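Local coordinates for ferripyochelin binding protein (Pyrococcus horikoshii, PDB 2FKO) that probably catalyses the reversible hydration of carbon dioxide as a trimeric, zinc-dependent gamma-class carbonic anhydrase with a left-handed beta-helix fold, at residues A[37-42]-A[58-63]. Sequence-based numbering, arbitrary orientation.
Sequences VWPSAV and VQDNVS
Trp38 and Val58 meet where one coil of the left-handed beta-helix turns above the next: Trp38 N donates to Val58 O (3.0 Å, N-H...O angle 164°). The same oxygen lies at the indole edge, 3.1 Å from Trp38 CD1, because chi1 of -55° sets CG beside the backbone N. Two further bonds, Asn61 N to Pro39 O (3.0 Å) and Val42 N to Val62 O (2.9 Å), complete the tight backbone seam joining two stacked type II turns. Proline suits the second position of the first turn, with phi already near -43°, while Ser40 and Asn61 take the positive phi required at the third. Side-chain contact between the coils is thinner, Ala41 CB lying 4.3 Å from Val58 CG1; Ala41 packs instead against backbone carbonyls, its CB 3.5 Å from Gln59 O, where a small residue fits. No side of the contact is open to solvent; its polar edge faces the neighbouring subunits. Asp60 OD1 lies 3.4 Å from Pro39 CD, while OD2 forms a salt bridge with Arg44 of the second subunit. Were Trp38 replaced by an alanine, that arginine would probably lose its cation-pi partner and a gap open beside Phe18, Tyr159 and His166. Ser40 OG is hydrogen-bonded to Ser40 OG of both neighbouring subunits, and Ser40 and Asn61 belong to a calcium site. Backbone bonds thus stack the coils, leaving polar side chains to join subunits and bind metal.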
# COMPACT_ATOMS: atom_id res chain seq x y z
N VAL A 37 -7.43 -10.01 9.97
CA VAL A 37 -6.61 -9.68 8.81
C VAL A 37 -7.61 -9.13 7.79
O VAL A 37 -8.57 -9.81 7.41
CB VAL A 37 -5.90 -10.94 8.27
CG1 VAL A 37 -4.99 -10.58 7.10
CG2 VAL A 37 -5.09 -11.59 9.39
N TRP A 38 -7.37 -7.90 7.35
CA TRP A 38 -8.29 -7.23 6.45
C TRP A 38 -7.97 -7.25 4.96
O TRP A 38 -6.92 -7.71 4.55
CB TRP A 38 -8.49 -5.81 6.99
CG TRP A 38 -8.96 -5.86 8.42
CD1 TRP A 38 -8.18 -6.01 9.53
CD2 TRP A 38 -10.31 -5.86 8.87
NE1 TRP A 38 -8.96 -6.12 10.65
CE2 TRP A 38 -10.28 -6.03 10.27
CE3 TRP A 38 -11.56 -5.75 8.24
CZ2 TRP A 38 -11.44 -6.09 11.05
CZ3 TRP A 38 -12.72 -5.80 9.01
CH2 TRP A 38 -12.65 -5.97 10.41
N PRO A 39 -8.91 -6.76 4.12
CA PRO A 39 -8.73 -6.73 2.67
C PRO A 39 -7.35 -6.29 2.18
O PRO A 39 -6.83 -5.26 2.59
CB PRO A 39 -9.84 -5.78 2.21
CG PRO A 39 -10.93 -6.07 3.18
CD PRO A 39 -10.19 -6.13 4.50
N SER A 40 -6.80 -7.10 1.28
CA SER A 40 -5.49 -6.87 0.66
C SER A 40 -4.32 -6.93 1.62
O SER A 40 -3.19 -6.62 1.24
CB SER A 40 -5.47 -5.54 -0.08
OG SER A 40 -4.26 -5.40 -0.81
N ALA A 41 -4.57 -7.32 2.87
CA ALA A 41 -3.48 -7.44 3.83
C ALA A 41 -2.76 -8.73 3.43
O ALA A 41 -3.41 -9.72 3.11
CB ALA A 41 -4.01 -7.55 5.26
N VAL A 42 -1.44 -8.70 3.45
CA VAL A 42 -0.66 -9.86 3.07
C VAL A 42 0.33 -10.28 4.14
O VAL A 42 1.16 -9.48 4.58
CB VAL A 42 0.14 -9.59 1.77
CG1 VAL A 42 0.98 -10.83 1.40
CG2 VAL A 42 -0.81 -9.23 0.63
N VAL A 58 -4.47 -6.60 11.55
CA VAL A 58 -3.56 -6.29 10.45
C VAL A 58 -4.50 -5.67 9.41
O VAL A 58 -5.20 -6.39 8.69
CB VAL A 58 -2.91 -7.57 9.90
CG1 VAL A 58 -1.82 -7.20 8.90
CG2 VAL A 58 -2.33 -8.38 11.05
N GLN A 59 -4.51 -4.35 9.35
CA GLN A 59 -5.42 -3.63 8.47
C GLN A 59 -5.21 -3.70 6.96
O GLN A 59 -4.26 -4.32 6.46
CB GLN A 59 -5.50 -2.17 8.95
CG GLN A 59 -6.10 -2.10 10.35
CD GLN A 59 -6.05 -0.72 10.97
OE1 GLN A 59 -5.94 0.28 10.26
NE2 GLN A 59 -6.15 -0.66 12.29
N ASP A 60 -6.14 -3.07 6.24
CA ASP A 60 -6.16 -3.06 4.78
C ASP A 60 -4.85 -2.67 4.10
O ASP A 60 -4.16 -1.73 4.51
CB ASP A 60 -7.26 -2.11 4.29
CG ASP A 60 -8.49 -2.12 5.20
OD1 ASP A 60 -9.44 -2.88 4.93
OD2 ASP A 60 -8.48 -1.37 6.19
N ASN A 61 -4.51 -3.41 3.05
CA ASN A 61 -3.31 -3.16 2.26
C ASN A 61 -1.97 -3.16 2.98
O ASN A 61 -1.00 -2.58 2.47
CB ASN A 61 -3.46 -1.85 1.49
CG ASN A 61 -4.34 -1.99 0.26
OD1 ASN A 61 -4.04 -2.77 -0.64
ND2 ASN A 61 -5.44 -1.24 0.22
N VAL A 62 -1.87 -3.78 4.15
CA VAL A 62 -0.61 -3.98 4.94
C VAL A 62 0.17 -5.08 4.36
O VAL A 62 -0.45 -6.05 3.89
CB VAL A 62 -1.05 -4.13 6.44
CG1 VAL A 62 0.12 -4.48 7.31
CG2 VAL A 62 -1.81 -2.91 6.91
N SER A 63 1.49 -5.07 4.50
CA SER A 63 2.30 -6.23 4.17
C SER A 63 3.14 -6.62 5.38
O SER A 63 3.68 -5.75 6.07
CB SER A 63 3.23 -5.94 2.99
OG SER A 63 2.51 -5.62 1.81